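Local coordinates for Non-atp dependent l-selective hydantoinase (Arthrobacter aurescens, PDB 1GKR), which hydrolyses the cyclic amide ring of hydantoins, preferring aryl-substituted ones, as a homotetrameric enzyme with two zinc ions in each subunit, at residues I236-S241 with H260-P265. Residues are numbered along the deposited sequence; the frame is centred on the assembly and turned at random.
Sequences IVLHVS and HCESGP. With ZN (zinc ion), chain E.
Two neighbouring parallel strands, 234-237 and 259-263, carry part of the zinc site at the mouth of a TIM barrel, and here the backbone of H239 meets the side chain of E262. V237 ties the strands together: its N donates to H260 O (2.9 Å), and its O accepts from E262 N. Between the bonds of V237 and V240, the E262 side chain supplies the acceptor for H239 N. CG of E262 lies anti to its backbone N (chi1 178°), which sends the extended chain across to 236-241. There OE1 takes the N-H of H239 at 2.7 Å on its anti side, 17° out of the carboxylate plane, in a nearly straight bond. L238 CD2 packs against the same carboxylate, 3.6 Å from OE1. Because OE1 is also hydrogen-bonded to ND1 of H60, a ligand of the other zinc, E262 is a second-shell residue linking both halves of the metal centre. With an alanine here, the H239 amide and ND1 of H60 would probably both be left without their shared carboxylate partner. Farther along, V240 N bonds to E262 O, and the S263 hydroxyl donates to V240 O (2.9 Å). On the side facing helix 243-254, V240 CG2 rests 3.8 Å from C261 SG. H239 NE2 binds its zinc at 2.3 Å, a metal shared with H183, as in the binuclear amidohydrolase barrel, whose metal ligands sit at the C-terminal ends of the strands.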
ATOM      1  N   ILE A 236      10.357   8.066 -18.921  1.00  8.50           N
ATOM      2  CA  ILE A 236       9.495   9.216 -18.700  1.00  7.88           C
ATOM      3  C   ILE A 236       8.170   8.908 -19.357  1.00  8.91           C
ATOM      4  O   ILE A 236       8.138   8.673 -20.557  1.00 11.71           O
ATOM      5  CB  ILE A 236       9.992  10.493 -19.382  1.00  7.51           C
ATOM      6  CG1 ILE A 236      11.332  10.933 -18.815  1.00  6.52           C
ATOM      7  CG2 ILE A 236       8.961  11.599 -19.177  1.00  7.46           C
ATOM      8  CD1 ILE A 236      11.862  12.193 -19.477  1.00  4.92           C
ATOM      9  N   VAL A 237       7.079   8.892 -18.605  1.00  6.22           N
ATOM     10  CA  VAL A 237       5.792   8.651 -19.237  1.00  6.17           C
ATOM     11  C   VAL A 237       5.293  10.005 -19.738  1.00  9.20           C
ATOM     12  O   VAL A 237       5.086  10.933 -18.958  1.00 10.82           O
ATOM     13  CB  VAL A 237       4.780   8.054 -18.261  1.00  6.94           C
ATOM     14  CG1 VAL A 237       3.431   7.876 -18.954  1.00  1.90           C
ATOM     15  CG2 VAL A 237       5.306   6.721 -17.741  1.00  3.81           C
ATOM     16  N   LEU A 238       5.123  10.109 -21.055  1.00 11.29           N
ATOM     17  CA  LEU A 238       4.685  11.334 -21.715  1.00  6.47           C
ATOM     18  C   LEU A 238       3.228  11.639 -21.474  1.00  6.23           C
ATOM     19  O   LEU A 238       2.442  10.752 -21.135  1.00  2.92           O
ATOM     20  CB  LEU A 238       4.926  11.223 -23.217  1.00  6.04           C
ATOM     21  CG  LEU A 238       6.371  11.020 -23.668  1.00  3.73           C
ATOM     22  CD1 LEU A 238       6.398  10.702 -25.143  1.00  6.05           C
ATOM     23  CD2 LEU A 238       7.167  12.268 -23.382  1.00  1.37           C
ATOM     24  N   HIS A 239       2.886  12.911 -21.663  1.00  7.24           N
ATOM     25  CA  HIS A 239       1.521  13.424 -21.491  1.00  7.81           C
ATOM     26  C   HIS A 239       0.559  12.552 -20.696  1.00  9.58           C
ATOM     27  O   HIS A 239      -0.274  11.860 -21.285  1.00  9.89           O
ATOM     28  CB  HIS A 239       0.891  13.692 -22.847  1.00  5.62           C
ATOM     29  CG  HIS A 239       1.108  12.585 -23.825  1.00  9.60           C
ATOM     30  ND1 HIS A 239       0.990  11.257 -23.476  1.00 10.49           N
ATOM     31  CD2 HIS A 239       1.428  12.602 -25.140  1.00 11.47           C
ATOM     32  CE1 HIS A 239       1.227  10.503 -24.534  1.00  9.78           C
ATOM     33  NE2 HIS A 239       1.494  11.294 -25.556  1.00 14.09           N
ATOM     34  N   VAL A 240       0.689  12.581 -19.369  1.00  8.46           N
ATOM     35  CA  VAL A 240      -0.204  11.843 -18.482  1.00  8.12           C
ATOM     36  C   VAL A 240      -1.399  12.777 -18.274  1.00 10.03           C
ATOM     37  O   VAL A 240      -1.246  13.897 -17.780  1.00  8.70           O
ATOM     38  CB  VAL A 240       0.480  11.547 -17.152  1.00  6.93           C
ATOM     39  CG1 VAL A 240      -0.524  10.969 -16.159  1.00  2.33           C
ATOM     40  CG2 VAL A 240       1.605  10.573 -17.391  1.00  6.86           C
ATOM     41  N   SER A 241      -2.583  12.306 -18.649  1.00 11.01           N
ATOM     42  CA  SER A 241      -3.794  13.122 -18.595  1.00 11.33           C
ATOM     43  C   SER A 241      -4.626  13.129 -17.331  1.00 13.66           C
ATOM     44  O   SER A 241      -5.481  14.003 -17.188  1.00 14.08           O
ATOM     45  CB  SER A 241      -4.738  12.698 -19.705  1.00 11.84           C
ATOM     46  OG  SER A 241      -5.374  11.481 -19.334  1.00  9.12           O
ATOM     47  N   HIS A 260       9.552   8.871 -14.323  1.00  6.10           N
ATOM     48  CA  HIS A 260       9.069  10.235 -14.140  1.00  7.30           C
ATOM     49  C   HIS A 260       7.789  10.538 -14.876  1.00  9.71           C
ATOM     50  O   HIS A 260       7.448   9.896 -15.867  1.00 11.79           O
ATOM     51  CB  HIS A 260      10.150  11.185 -14.586  1.00  6.30           C
ATOM     52  CG  HIS A 260      11.489  10.788 -14.085  1.00 10.19           C
ATOM     53  ND1 HIS A 260      12.059  11.352 -12.968  1.00 12.05           N
ATOM     54  CD2 HIS A 260      12.316   9.789 -14.470  1.00 12.06           C
ATOM     55  CE1 HIS A 260      13.179  10.716 -12.682  1.00 12.48           C
ATOM     56  NE2 HIS A 260      13.357   9.761 -13.579  1.00 14.72           N
ATOM     57  N   CYS A 261       7.087  11.555 -14.406  1.00 11.55           N
ATOM     58  CA  CYS A 261       5.820  11.898 -15.012  1.00 10.51           C
ATOM     59  C   CYS A 261       5.786  13.227 -15.754  1.00 10.38           C
ATOM     60  O   CYS A 261       6.193  14.271 -15.235  1.00 10.54           O
ATOM     61  CB  CYS A 261       4.759  11.886 -13.938  1.00  7.20           C
ATOM     62  SG  CYS A 261       3.207  12.411 -14.536  1.00 17.14           S
ATOM     63  N   GLU A 262       5.302  13.181 -16.983  1.00  9.77           N
ATOM     64  CA  GLU A 262       5.185  14.389 -17.776  1.00 10.69           C
ATOM     65  C   GLU A 262       3.723  14.671 -18.053  1.00 11.19           C
ATOM     66  O   GLU A 262       2.938  13.747 -18.274  1.00 13.34           O
ATOM     67  CB  GLU A 262       5.881  14.246 -19.133  1.00 10.26           C
ATOM     68  CG  GLU A 262       5.735  15.498 -20.005  1.00  9.90           C
ATOM     69  CD  GLU A 262       5.802  15.225 -21.496  1.00 11.77           C
ATOM     70  OE1 GLU A 262       4.853  14.651 -22.073  1.00 14.63           O
ATOM     71  OE2 GLU A 262       6.815  15.592 -22.103  1.00 13.35           O
ATOM     72  N   SER A 263       3.347  15.942 -18.000  1.00  9.23           N
ATOM     73  CA  SER A 263       1.999  16.319 -18.374  1.00 10.31           C
ATOM     74  C   SER A 263       2.194  17.605 -19.147  1.00 11.72           C
ATOM     75  O   SER A 263       3.329  18.006 -19.384  1.00 13.50           O
ATOM     76  CB  SER A 263       1.096  16.542 -17.180  1.00 11.32           C
ATOM     77  OG  SER A 263      -0.236  16.641 -17.645  1.00  7.32           O
ATOM     78  N   GLY A 264       1.118  18.262 -19.549  1.00 10.91           N
ATOM     79  CA  GLY A 264       1.309  19.471 -20.319  1.00 10.12           C
ATOM     80  C   GLY A 264       0.196  20.469 -20.178  1.00 12.37           C
ATOM     81  O   GLY A 264      -0.893  20.144 -19.697  1.00 14.82           O
ATOM     82  N   PRO A 265       0.437  21.704 -20.624  1.00 12.38           N
ATOM     83  CA  PRO A 265      -0.573  22.756 -20.528  1.00 10.90           C
ATOM     84  C   PRO A 265      -1.936  22.428 -21.119  1.00 12.18           C
ATOM     85  O   PRO A 265      -2.926  23.010 -20.704  1.00 14.67           O
ATOM     86  CB  PRO A 265       0.112  23.961 -21.173  1.00 10.53           C
ATOM     87  CG  PRO A 265       1.157  23.365 -22.058  1.00 12.86           C
ATOM     88  CD  PRO A 265       1.656  22.176 -21.301  1.00 11.01           C
TER
HETATM   89 ZN    ZN E1452       1.673  10.707 -27.744  1.00 19.27          ZN